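Local coordinates for ferritin (Pseudo-nitzschia multiseries, PDB 4IWK), which probably stores iron in a soluble, non-toxic form, taking it up as ferrous iron and oxidising it with oxygen within a shell of 24 subunits, at residues A[20-23]-A[24-27]; A[27-30]-A[31-35]; A[43-46]-A[47-50]; A[81-84]-A[85-88]; A[149-152]-A[153-156]. All blocks are in the same frame, centred on the assembly; numbering follows the deposited sequence. Where two conformers were deposited one is given.

Contact 1: residues A[20-23]-A[24-27]; sequences SQVY and LSAS
Val-22 and Ala-26 are joined by one of four backbone hydrogen bonds that cross residues 20-27, in the second half of helix 3-32. Ala-26 N gives to Val-22 O at 2.8 Å. Ser-25 N gives to Gln-21 O and Ser-27 N to Tyr-23 O. The bond from Leu-24 N to Ser-20 O is more bent, at 144°.

A second group runs from serine hydroxyls to the backbone. Both serines are modelled in two conformers, so these bonds describe one of them. Ser-25 OG is folded back between its own backbone N and carbonyl carbon (chi1 77°). From there it gives to Val-22 O at 2.6 Å, and that oxygen holds two donors. Ser-27 OG gives to Leu-24 O at 2.7 Å, in the carbonyl plane and on a lone pair.

Side-chain packing is slight. Gln-21 and Leu-24 lie side by side, and the bend of Gln-21 at chi2 leaves its amide oxygen OE1 3.8 Å from the methyl CD2 of Leu-24. Leu-24 also packs on Leu-54 of a second subunit.

Two other polar ends bond neighbouring helices of the same chain. Tyr-23 OH bonds Glu-95, while its ring packs on Glu-45 and Glu-49. Ser-20 OG bonds Ser-46 O.

In the conformers described, Ser-25 and Ser-27 spend their hydroxyls on their own helix, which probably eases their burial, whereas Tyr-23 ties the helix to the iron ligands.

Contact 2: residues A[27-30]-A[31-35]; sequences SIWF and DQNDW
A Schellman motif ends helix 3-32, with Trp-35 N bonded to Phe-30 O at 2.8 Å. Asp-34 N closes the inner bond to Asp-31 O at 3.2 Å. Asp-34 is the C-prime residue, and its positive phi (63°) turns the chain out of the helix.

Asn-33 lies over Trp-29. Its ND2 sits 3.3 Å above the indole plane, over the centre of the ring, with the amide and ring planes 26° apart. The same ND2 gives a fairly straight bond (163°) to Trp-29 O at 2.8 Å. This bond holds the amide over the indole, and Asn-33 CB adds a CH-pi contact to the six-membered ring.

Trp-35 completes an aromatic cluster. Phe-30 turns an edge toward its face in an offset edge-to-face pair, centroids 5.9 Å apart. The Trp-29 ring plane is nearly parallel to that of Trp-35, but the rings are slid apart. Arg-153 makes a cation-pi contact with Trp-35.

Water 1 gives to Asp-31 OD2 at 3.0 Å and to Ser-27 OG in one of its conformers. Asp-31 and Glu-36 bind iron or zinc in other structures of this protein.

Trp-35 also stands at the N-cap position of helix 36-62. The Schellman motif is a common way to end a helix, and here it leads directly into the next helix of the bundle.

Contact 3: residues A[43-46]-A[47-50]; sequences LAES and AEER. With FE (Fe (III) ion), chain I; FE (Fe (III) ion), chain G.
Glu-49 bridges the di-iron ferroxidase centre of the ferritin four-helix bundle, and Glu-45, one turn earlier, binds a third iron beside it. They stand on helix 36-62, where Glu-49 N bonds Glu-45 O.

Glu-49 can be followed outward. Its CB lies 3.6 Å from Glu-45 O. CG comes closer to that oxygen, at 3.3 Å. The chain then bends at chi2 (-72°), and CD is brought between two irons. OE1 binds the iron of chain G at 2.1 Å. OE2 binds the iron of chain I at 2.1 Å. The carboxylate is therefore a bridge, and the metals at both oxygens fix its rotation. Water 3 is a second bridge, 1.9 Å from the chain I iron and bound to the chain G iron as well. Glu-16 and His-52 complete the protein ligands of the chain G iron, and Glu-95 and Glu-131 those of the chain I iron.

Glu-45 and Glu-48 lie side by side, with carboxylate planes 86° apart. Glu-45 OE1 and Glu-48 OE2 are 3.4 Å apart because both bind the third iron, shared with Glu-131. The metal charge probably offsets the repulsion between them. With an alanine in place of Glu-45, the third iron would probably lose one of its three protein ligands, leaving Glu-48 and Glu-131 alone to hold it from the protein side.

Away from the metals, Ser-46 OG bonds Arg-50 NH2 of a second subunit, and Arg-50 NH2 of this chain bonds Ser-46 OG of that subunit in the same way.

Water 4 also binds the chain I iron, with its oxygen 1.8 Å from the metal.

Contact 4: residues A[81-84]-A[85-88]; sequences WSSP and EDVW
Trp-81 holds CG beside its own backbone N (chi1 -73°), which lays the indole against Val-87. Asp-86 makes the same choice (chi1 -67°), and this folds its carboxylate back to Ser-82 and Ser-83. Ser-83 OG faces Asp-86 N.

Val-87 covers one face of the indole. Its CG2 is 3.6 Å above the ring plane, toward the rim. Its CA makes a CH-pi contact over the face of the five-membered ring, close to the ring normal. Indole NE1 bonds Ser-90 OG. A leucine in place of Trp-81 would probably leave Val-87 without its flat cover and Ser-90 without its indole partner.

Asp-86 OD2 takes Ser-82 N at 2.8 Å on its anti lone pair. It also takes Ser-83 N weakly, at 3.2 Å. In return Ser-83 OG accepts a weak bond from Asp-86 N at 3.4 Å. The negative carboxylate near the start of a helix is likely to be favoured by the helix dipole.

Past the cap, Trp-88 N gives a straight bond to Pro-84 O. Trp-88 CD1 also meets Pro-84 O, at the edge of the indole. The Trp-88 ring meets Phe-30 of helix 3-32.

Ser-83, as N-cap, and Asp-86 thus form a capping box, both of its bonds weak, here opening helix 84-111 of the bundle.

Contact 5: residues A[149-152]-A[153-156]; sequences PGLL and RSLD
Leu-151 and Ser-154 meet in the closely packed part of this contact, at the start of helix 151-158. Ser-154 OG gives to Leu-151 O at 2.7 Å, using a lone pair of the carbonyl oxygen, in its plane. Its chi1 of 69° folds the hydroxyl back onto the preceding turn. Leu-151 CD1 also lies 3.5 Å from this hydroxyl oxygen, Ser-154 OG. Next to it, Leu-151 CD1 and Leu-155 CD2 touch at 4.1 Å as the two side chains cross. Leu-155 CD2 is modelled very near Leu-151 O, and that spacing is doubtful.

Leu-152 O is held by two donors. Leu-155 N reaches it at 2.9 Å from well above the carbonyl plane, and Asp-156 N at 3.2 Å within that plane.

The glycine end is looser. Gly-150 O receives two weak bonds, from Arg-153 N at 3.2 Å and from Ser-154 N at 3.4 Å. The phi of Gly-150 is positive (85°), which suits glycine as the chain turns into the helix. Pro-149, just before it, is partly exposed and marks this looser end.

The charged ends leave the contact. Arg-153 bends at chi2 and chi3, makes a salt bridge through NE to Asp-144 of a third subunit, and bonds Asn-33 O through NH1. Asp-156 accepts from Gly-37 N and Met-38 N at the start of helix 36-62.

Leu-151 packs on Leu-151 of the third subunit and on Gly-150 of a fourth. This is consistent with the short fifth helix of ferritins, which gathers subunits about the fourfold axis.

Contacts 1 and 2 follow one another on helix 3-32, sharing Ser-27. Contact 1 lies closest to contact 3, with centres 8 Å apart: Tyr-23 CE1 is 3.4 Å from Glu-49 OE2, so contact 1 forms part of the wall of the di-iron site. Contact 2 is farther off, its Phe-30 side chain about 12 Å from a bound iron. Contact 4 packs on both: Ala-26 CB is 3.5 Å from Val-87 CG1, and Trp-35 CE2 is 3.5 Å from Pro-84 CG. Contact 5, centred about 25 Å from the centre of contact 3, is tied to contact 2, where Arg-153 NH1 is 3.2 Å from Asn-33 O, and touches contact 4 through Leu-152 and Pro-84.

Contact 1: residues A[20-23]-A[24-27]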
loop_
_atom_site.group_PDB
_atom_site.type_symbol
_atom_site.label_atom_id
_atom_site.label_comp_id
_atom_site.label_asym_id
_atom_site.label_seq_id
_atom_site.Cartn_x
_atom_site.Cartn_y
_atom_site.Cartn_z
ATOM N N SER A 20 32.358 1.956 37.660
ATOM C CA SER A 20 31.840 0.846 36.845
ATOM C C SER A 20 32.025 -0.499 37.558
ATOM O O SER A 20 31.126 -1.362 37.551
ATOM C CB SER A 20 32.579 0.867 35.511
ATOM O OG SER A 20 32.054 -0.185 34.707
ATOM N N GLN A 21 33.218 -0.664 38.159
ATOM C CA GLN A 21 33.528 -1.954 38.835
ATOM C C GLN A 21 32.732 -2.093 40.107
ATOM O O GLN A 21 32.320 -3.213 40.501
ATOM C CB GLN A 21 35.069 -2.047 39.167
ATOM C CG GLN A 21 35.897 -2.313 37.919
ATOM C CD GLN A 21 35.603 -3.776 37.435
ATOM O OE1 GLN A 21 34.730 -3.917 36.571
ATOM N NE2 GLN A 21 36.268 -4.790 38.006
ATOM N N VAL A 22 32.522 -0.977 40.845
ATOM C CA VAL A 22 31.684 -1.058 42.032
ATOM C C VAL A 22 30.210 -1.462 41.671
ATOM O O VAL A 22 29.571 -2.320 42.355
ATOM C CB VAL A 22 31.731 0.280 42.792
ATOM C CG1 VAL A 22 30.693 0.236 43.967
ATOM C CG2 VAL A 22 33.182 0.506 43.386
ATOM N N TYR A 23 29.679 -0.852 40.624
ATOM C CA TYR A 23 28.329 -1.282 40.160
ATOM C C TYR A 23 28.333 -2.720 39.761
ATOM O O TYR A 23 27.348 -3.413 40.078
ATOM C CB TYR A 23 27.939 -0.369 38.950
ATOM C CG TYR A 23 27.264 0.904 39.429
ATOM C CD1 TYR A 23 27.772 2.162 39.121
ATOM C CD2 TYR A 23 25.975 0.834 39.964
ATOM C CE1 TYR A 23 27.107 3.367 39.515
ATOM C CE2 TYR A 23 25.266 1.995 40.321
ATOM C CZ TYR A 23 25.833 3.234 40.071
ATOM O OH TYR A 23 25.176 4.417 40.374
ATOM N N LEU A 24 29.438 -3.227 39.139
ATOM C CA LEU A 24 29.406 -4.630 38.747
ATOM C C LEU A 24 29.441 -5.460 40.053
ATOM O O LEU A 24 28.724 -6.466 40.162
ATOM C CB LEU A 24 30.658 -4.952 37.906
ATOM C CG LEU A 24 30.813 -6.436 37.557
ATOM C CD1 LEU A 24 29.581 -6.828 36.689
ATOM C CD2 LEU A 24 32.073 -6.660 36.721
ATOM N N SER A 25 30.248 -5.063 41.050
ATOM C CA SER A 25 30.236 -5.775 42.336
ATOM C C SER A 25 28.819 -5.805 42.989
ATOM O O SER A 25 28.408 -6.858 43.522
ATOM C CB SER A 25 31.285 -5.183 43.303
ATOM O OG SER A 25 30.869 -3.957 43.898
ATOM N N ALA A 26 28.099 -4.664 42.918
ATOM C CA ALA A 26 26.702 -4.640 43.442
ATOM C C ALA A 26 25.814 -5.625 42.660
ATOM O O ALA A 26 24.995 -6.329 43.255
ATOM C CB ALA A 26 26.133 -3.238 43.383
ATOM N N SER A 27 25.959 -5.649 41.329
ATOM C CA SER A 27 25.165 -6.596 40.521
ATOM C C SER A 27 25.420 -8.041 40.957
ATOM O O SER A 27 24.523 -8.884 40.997
ATOM C CB SER A 27 25.505 -6.431 39.020
ATOM O OG SER A 27 26.643 -7.201 38.639
#

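Contact 2: residues A[27-30]-A[31-35]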
loop_
_atom_site.group_PDB
_atom_site.type_symbol
_atom_site.label_atom_id
_atom_site.label_comp_id
_atom_site.label_asym_id
_atom_site.label_seq_id
_atom_site.Cartn_x
_atom_site.Cartn_y
_atom_site.Cartn_z
ATOM N N SER A 27 25.959 -5.649 41.329
ATOM C CA SER A 27 25.165 -6.596 40.521
ATOM C C SER A 27 25.420 -8.041 40.957
ATOM O O SER A 27 24.523 -8.884 40.997
ATOM C CB SER A 27 25.505 -6.431 39.020
ATOM O OG SER A 27 26.643 -7.201 38.639
ATOM N N ILE A 28 26.673 -8.334 41.291
ATOM C CA ILE A 28 27.009 -9.747 41.706
ATOM C C ILE A 28 26.352 -10.018 43.039
ATOM O O ILE A 28 25.708 -11.041 43.208
ATOM C CB ILE A 28 28.562 -9.904 41.769
ATOM C CG1 ILE A 28 29.149 -9.858 40.354
ATOM C CG2 ILE A 28 28.844 -11.199 42.508
ATOM C CD1 ILE A 28 30.674 -9.683 40.412
ATOM N N TRP A 29 26.446 -9.073 44.010
ATOM C CA TRP A 29 25.806 -9.297 45.273
ATOM C C TRP A 29 24.324 -9.524 45.077
ATOM O O TRP A 29 23.721 -10.426 45.680
ATOM C CB TRP A 29 26.103 -8.078 46.242
ATOM C CG TRP A 29 25.660 -8.441 47.638
ATOM C CD1 TRP A 29 26.465 -8.976 48.640
ATOM C CD2 TRP A 29 24.334 -8.327 48.176
ATOM N NE1 TRP A 29 25.686 -9.213 49.771
ATOM C CE2 TRP A 29 24.380 -8.836 49.518
ATOM C CE3 TRP A 29 23.100 -7.924 47.642
ATOM C CZ2 TRP A 29 23.202 -8.862 50.372
ATOM C CZ3 TRP A 29 21.928 -7.960 48.455
ATOM C CH2 TRP A 29 21.993 -8.481 49.821
ATOM N N PHE A 30 23.656 -8.632 44.315
ATOM C CA PHE A 30 22.221 -8.779 44.122
ATOM C C PHE A 30 21.907 -10.127 43.457
ATOM O O PHE A 30 20.964 -10.767 43.887
ATOM C CB PHE A 30 21.740 -7.646 43.221
ATOM C CG PHE A 30 21.561 -6.358 43.997
ATOM C CD1 PHE A 30 20.877 -6.376 45.203
ATOM C CD2 PHE A 30 22.077 -5.166 43.529
ATOM C CE1 PHE A 30 20.639 -5.186 45.954
ATOM C CE2 PHE A 30 21.845 -3.964 44.258
ATOM C CZ PHE A 30 21.145 -3.982 45.486
ATOM N N ASP A 31 22.674 -10.534 42.438
ATOM C CA ASP A 31 22.321 -11.784 41.706
ATOM C C ASP A 31 22.540 -12.944 42.633
ATOM O O ASP A 31 21.747 -13.884 42.646
ATOM C CB ASP A 31 23.199 -11.951 40.465
ATOM C CG ASP A 31 22.557 -11.413 39.224
ATOM O OD1 ASP A 31 21.300 -11.403 39.091
ATOM O OD2 ASP A 31 23.285 -10.970 38.291
ATOM N N GLN A 32 23.590 -12.884 43.428
ATOM C CA GLN A 32 23.845 -14.006 44.360
ATOM C C GLN A 32 22.738 -14.143 45.389
ATOM O O GLN A 32 22.553 -15.221 46.035
ATOM C CB GLN A 32 25.181 -13.807 45.073
ATOM C CG GLN A 32 26.391 -14.020 44.213
ATOM C CD GLN A 32 27.685 -13.683 44.963
ATOM O OE1 GLN A 32 27.674 -13.064 46.094
ATOM N NE2 GLN A 32 28.855 -14.028 44.321
ATOM N N ASN A 33 22.062 -13.034 45.703
ATOM C CA ASN A 33 21.065 -13.063 46.697
ATOM C C ASN A 33 19.647 -12.984 46.094
ATOM O O ASN A 33 18.698 -12.701 46.817
ATOM C CB ASN A 33 21.329 -11.951 47.697
ATOM C CG ASN A 33 22.542 -12.249 48.531
ATOM O OD1 ASN A 33 22.383 -13.000 49.502
ATOM N ND2 ASN A 33 23.760 -11.774 48.176
ATOM N N ASP A 34 19.542 -13.311 44.829
ATOM C CA ASP A 34 18.282 -13.455 44.074
ATOM C C ASP A 34 17.449 -12.191 43.943
ATOM O O ASP A 34 16.213 -12.251 43.990
ATOM C CB ASP A 34 17.486 -14.647 44.651
ATOM C CG ASP A 34 18.354 -15.945 44.527
ATOM O OD1 ASP A 34 18.845 -16.281 43.452
ATOM O OD2 ASP A 34 18.582 -16.584 45.540
ATOM N N TRP A 35 18.146 -11.056 43.809
ATOM C CA TRP A 35 17.504 -9.769 43.524
ATOM C C TRP A 35 17.829 -9.464 42.081
ATOM O O TRP A 35 18.638 -8.548 41.834
ATOM C CB TRP A 35 18.111 -8.681 44.418
ATOM C CG TRP A 35 17.877 -8.894 45.879
ATOM C CD1 TRP A 35 18.687 -9.588 46.785
ATOM C CD2 TRP A 35 16.670 -8.539 46.631
ATOM N NE1 TRP A 35 18.070 -9.599 48.057
ATOM C CE2 TRP A 35 16.863 -8.957 47.952
ATOM C CE3 TRP A 35 15.496 -7.812 46.305
ATOM C CZ2 TRP A 35 15.898 -8.724 48.992
ATOM C CZ3 TRP A 35 14.547 -7.610 47.341
ATOM C CH2 TRP A 35 14.787 -8.045 48.622
HETATM O O HOH W 1 26.065 -9.881 38.148
#

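Contact 3: residues A[43-46]-A[47-50]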
loop_
_atom_site.group_PDB
_atom_site.type_symbol
_atom_site.label_atom_id
_atom_site.label_comp_id
_atom_site.label_asym_id
_atom_site.label_seq_id
_atom_site.Cartn_x
_atom_site.Cartn_y
_atom_site.Cartn_z
ATOM N N LEU A 43 23.970 -3.629 36.685
ATOM C CA LEU A 43 24.705 -3.917 35.443
ATOM C C LEU A 43 24.587 -2.789 34.388
ATOM O O LEU A 43 25.588 -2.455 33.766
ATOM C CB LEU A 43 24.249 -5.333 34.978
ATOM C CG LEU A 43 25.183 -5.923 34.009
ATOM C CD1 LEU A 43 26.409 -6.402 34.802
ATOM C CD2 LEU A 43 24.348 -7.108 33.507
ATOM N N ALA A 44 23.387 -2.193 34.252
ATOM C CA ALA A 44 23.195 -1.123 33.283
ATOM C C ALA A 44 24.052 0.054 33.752
ATOM O O ALA A 44 24.689 0.688 32.917
ATOM C CB ALA A 44 21.694 -0.775 33.197
ATOM N N GLU A 45 24.037 0.372 35.049
ATOM C CA GLU A 45 24.915 1.441 35.481
ATOM C C GLU A 45 26.386 1.128 35.364
ATOM O O GLU A 45 27.167 2.110 35.108
ATOM C CB GLU A 45 24.725 1.713 36.975
ATOM C CG GLU A 45 23.406 2.405 37.252
ATOM C CD GLU A 45 23.473 3.809 36.700
ATOM O OE1 GLU A 45 24.555 4.469 36.770
ATOM O OE2 GLU A 45 22.423 4.169 36.161
ATOM N N SER A 46 26.826 -0.116 35.552
ATOM C CA SER A 46 28.251 -0.408 35.359
ATOM C C SER A 46 28.624 -0.047 33.879
ATOM O O SER A 46 29.708 0.501 33.657
ATOM C CB SER A 46 28.456 -1.922 35.544
ATOM O OG SER A 46 29.785 -2.248 35.310
ATOM N N ALA A 47 27.743 -0.351 32.928
ATOM C CA ALA A 47 28.092 -0.039 31.527
ATOM C C ALA A 47 28.064 1.483 31.339
ATOM O O ALA A 47 28.927 1.993 30.582
ATOM C CB ALA A 47 27.032 -0.689 30.599
ATOM N N GLU A 48 27.123 2.187 31.963
ATOM C CA GLU A 48 26.987 3.666 31.761
ATOM C C GLU A 48 28.239 4.330 32.335
ATOM O O GLU A 48 28.778 5.236 31.720
ATOM C CB GLU A 48 25.711 4.118 32.431
ATOM C CG GLU A 48 25.457 5.570 32.146
ATOM C CD GLU A 48 24.378 6.041 33.059
ATOM O OE1 GLU A 48 23.175 5.738 32.751
ATOM O OE2 GLU A 48 24.769 6.599 34.131
ATOM N N GLU A 49 28.717 3.900 33.512
ATOM C CA GLU A 49 29.927 4.590 34.048
ATOM C C GLU A 49 31.124 4.280 33.171
ATOM O O GLU A 49 31.991 5.180 33.000
ATOM C CB GLU A 49 30.243 4.006 35.449
ATOM C CG GLU A 49 29.176 4.280 36.474
ATOM C CD GLU A 49 29.154 5.715 36.904
ATOM O OE1 GLU A 49 29.952 6.462 36.357
ATOM O OE2 GLU A 49 28.538 6.013 37.919
ATOM N N ARG A 50 31.243 3.083 32.608
ATOM C CA ARG A 50 32.343 2.911 31.648
ATOM C C ARG A 50 32.167 3.855 30.443
ATOM O O ARG A 50 33.175 4.456 30.034
ATOM C CB ARG A 50 32.292 1.430 31.178
ATOM C CG ARG A 50 33.480 1.157 30.235
ATOM C CD ARG A 50 33.609 -0.358 30.023
ATOM N NE ARG A 50 34.749 -0.612 29.053
ATOM C CZ ARG A 50 34.459 -0.559 27.751
ATOM N NH1 ARG A 50 33.239 -0.229 27.385
ATOM N NH2 ARG A 50 35.364 -0.694 26.811
HETATM FE FE FE I . 26.932 7.375 37.804
HETATM FE FE FE G . 29.945 8.536 36.164
HETATM O O HOH W 2 30.278 10.550 36.479
HETATM O O HOH W 3 28.104 8.760 37.184
HETATM O O HOH W 4 26.057 6.487 36.470
#

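Contact 4: residues A[81-84]-A[85-88]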
loop_
_atom_site.group_PDB
_atom_site.type_symbol
_atom_site.label_atom_id
_atom_site.label_comp_id
_atom_site.label_asym_id
_atom_site.label_seq_id
_atom_site.Cartn_x
_atom_site.Cartn_y
_atom_site.Cartn_z
ATOM N N TRP A 81 28.570 -5.943 52.711
ATOM C CA TRP A 81 27.135 -5.821 52.484
ATOM C C TRP A 81 26.310 -7.034 52.970
ATOM O O TRP A 81 26.668 -8.173 52.684
ATOM C CB TRP A 81 26.934 -5.836 50.938
ATOM C CG TRP A 81 27.383 -4.524 50.272
ATOM C CD1 TRP A 81 27.547 -3.313 50.860
ATOM C CD2 TRP A 81 27.794 -4.385 48.891
ATOM N NE1 TRP A 81 27.962 -2.371 49.904
ATOM C CE2 TRP A 81 28.128 -3.021 48.694
ATOM C CE3 TRP A 81 27.869 -5.273 47.801
ATOM C CZ2 TRP A 81 28.545 -2.508 47.480
ATOM C CZ3 TRP A 81 28.296 -4.763 46.587
ATOM C CH2 TRP A 81 28.596 -3.400 46.407
ATOM N N SER A 82 25.271 -6.785 53.713
ATOM C CA SER A 82 24.464 -7.911 54.204
ATOM C C SER A 82 22.964 -7.687 53.840
ATOM O O SER A 82 22.098 -8.561 54.047
ATOM C CB SER A 82 24.765 -8.136 55.712
ATOM O OG SER A 82 24.403 -6.971 56.340
ATOM N N SER A 83 22.626 -6.535 53.225
ATOM C CA SER A 83 21.257 -6.393 52.791
ATOM C C SER A 83 21.174 -5.425 51.622
ATOM O O SER A 83 22.196 -4.763 51.346
ATOM C CB SER A 83 20.417 -5.791 53.934
ATOM O OG SER A 83 20.885 -4.483 54.192
ATOM N N PRO A 84 20.034 -5.392 50.885
ATOM C CA PRO A 84 19.932 -4.383 49.768
ATOM C C PRO A 84 20.157 -2.989 50.250
ATOM O O PRO A 84 20.779 -2.175 49.515
ATOM C CB PRO A 84 18.521 -4.582 49.183
ATOM C CG PRO A 84 18.295 -6.089 49.478
ATOM C CD PRO A 84 18.899 -6.351 50.858
ATOM N N GLU A 85 19.656 -2.659 51.433
ATOM C CA GLU A 85 19.924 -1.281 51.921
ATOM C C GLU A 85 21.431 -0.916 51.991
ATOM O O GLU A 85 21.827 0.236 51.618
ATOM C CB GLU A 85 19.333 -1.122 53.325
ATOM C CG GLU A 85 19.352 0.368 53.645
ATOM C CD GLU A 85 18.810 0.631 55.044
ATOM O OE1 GLU A 85 17.919 -0.141 55.439
ATOM O OE2 GLU A 85 19.258 1.630 55.681
ATOM N N ASP A 86 22.276 -1.879 52.418
ATOM C CA ASP A 86 23.683 -1.609 52.506
ATOM C C ASP A 86 24.231 -1.334 51.102
ATOM O O ASP A 86 25.122 -0.478 50.935
ATOM C CB ASP A 86 24.437 -2.849 53.036
ATOM C CG ASP A 86 24.109 -3.188 54.503
ATOM O OD1 ASP A 86 23.692 -2.273 55.259
ATOM O OD2 ASP A 86 24.362 -4.360 54.894
ATOM N N VAL A 87 23.810 -2.129 50.138
ATOM C CA VAL A 87 24.353 -1.982 48.785
ATOM C C VAL A 87 23.921 -0.574 48.224
ATOM O O VAL A 87 24.767 0.176 47.737
ATOM C CB VAL A 87 23.788 -3.035 47.821
ATOM C CG1 VAL A 87 24.537 -2.901 46.462
ATOM C CG2 VAL A 87 24.101 -4.444 48.403
ATOM N N TRP A 88 22.618 -0.261 48.294
ATOM C CA TRP A 88 22.185 1.048 47.772
ATOM C C TRP A 88 22.855 2.226 48.464
ATOM O O TRP A 88 23.153 3.215 47.867
ATOM C CB TRP A 88 20.671 1.130 47.878
ATOM C CG TRP A 88 19.988 0.260 46.802
ATOM C CD1 TRP A 88 19.411 -0.941 46.981
ATOM C CD2 TRP A 88 19.884 0.571 45.399
ATOM N NE1 TRP A 88 18.874 -1.389 45.775
ATOM C CE2 TRP A 88 19.216 -0.497 44.795
ATOM C CE3 TRP A 88 20.293 1.687 44.608
ATOM C CZ2 TRP A 88 18.898 -0.508 43.433
ATOM C CZ3 TRP A 88 20.002 1.661 43.234
ATOM C CH2 TRP A 88 19.308 0.560 42.680
#

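Contact 5: residues A[149-152]-A[153-156]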
loop_
_atom_site.group_PDB
_atom_site.type_symbol
_atom_site.label_atom_id
_atom_site.label_comp_id
_atom_site.label_asym_id
_atom_site.label_seq_id
_atom_site.Cartn_x
_atom_site.Cartn_y
_atom_site.Cartn_z
ATOM N N PRO A 149 8.740 -7.722 56.525
ATOM C CA PRO A 149 9.432 -8.890 55.968
ATOM C C PRO A 149 8.869 -9.321 54.638
ATOM O O PRO A 149 7.694 -9.440 54.506
ATOM C CB PRO A 149 9.103 -9.979 57.007
ATOM C CG PRO A 149 9.033 -9.196 58.258
ATOM C CD PRO A 149 8.369 -7.898 57.927
ATOM N N GLY A 150 9.718 -9.494 53.643
ATOM C CA GLY A 150 9.335 -9.971 52.335
ATOM C C GLY A 150 8.823 -8.892 51.372
ATOM O O GLY A 150 8.719 -9.062 50.201
ATOM N N LEU A 151 8.511 -7.718 51.939
ATOM C CA LEU A 151 7.850 -6.683 51.078
ATOM C C LEU A 151 8.819 -6.123 50.054
ATOM O O LEU A 151 8.409 -5.896 48.927
ATOM C CB LEU A 151 7.287 -5.546 51.978
ATOM C CG LEU A 151 6.615 -4.426 51.184
ATOM C CD1 LEU A 151 5.367 -5.031 50.457
ATOM C CD2 LEU A 151 6.106 -3.415 52.270
ATOM N N LEU A 152 10.088 -5.912 50.424
ATOM C CA LEU A 152 11.069 -5.386 49.438
ATOM C C LEU A 152 11.232 -6.329 48.205
ATOM O O LEU A 152 11.436 -5.865 47.069
ATOM C CB LEU A 152 12.393 -5.212 50.182
ATOM C CG LEU A 152 13.502 -4.647 49.301
ATOM C CD1 LEU A 152 13.153 -3.183 48.932
ATOM C CD2 LEU A 152 14.767 -4.670 50.156
ATOM N N ARG A 153 11.025 -7.655 48.413
ATOM C CA ARG A 153 11.208 -8.642 47.383
ATOM C C ARG A 153 10.103 -8.387 46.433
ATOM O O ARG A 153 10.270 -8.387 45.201
ATOM C CB ARG A 153 11.076 -10.065 48.104
ATOM C CG ARG A 153 11.621 -11.200 47.432
ATOM C CD ARG A 153 13.072 -11.122 47.206
ATOM N NE ARG A 153 13.834 -11.642 48.313
ATOM C CZ ARG A 153 15.086 -12.088 48.112
ATOM N NH1 ARG A 153 15.574 -11.964 46.898
ATOM N NH2 ARG A 153 15.822 -12.564 49.098
ATOM N N SER A 154 8.928 -8.041 46.951
ATOM C CA SER A 154 7.825 -7.861 46.027
ATOM C C SER A 154 8.056 -6.676 45.140
ATOM O O SER A 154 7.502 -6.590 44.058
ATOM C CB SER A 154 6.435 -7.882 46.720
ATOM O OG SER A 154 6.245 -6.741 47.538
ATOM N N LEU A 155 8.993 -5.822 45.485
ATOM C CA LEU A 155 9.275 -4.709 44.632
ATOM C C LEU A 155 10.554 -4.757 43.667
ATOM O O LEU A 155 10.656 -4.030 42.684
ATOM C CB LEU A 155 9.080 -3.428 45.450
ATOM C CG LEU A 155 7.669 -3.209 46.117
ATOM C CD1 LEU A 155 6.745 -2.462 45.175
ATOM C CD2 LEU A 155 6.981 -4.485 46.690
ATOM N N ASP A 156 11.481 -5.692 43.897
ATOM C CA ASP A 156 12.446 -6.125 42.913
ATOM C C ASP A 156 11.672 -6.778 41.743
ATOM O O ASP A 156 11.927 -6.479 40.559
ATOM C CB ASP A 156 13.316 -7.182 43.558
ATOM C CG ASP A 156 14.496 -7.625 42.652
ATOM O OD1 ASP A 156 15.459 -6.892 42.489
ATOM O OD2 ASP A 156 14.443 -8.693 42.064
#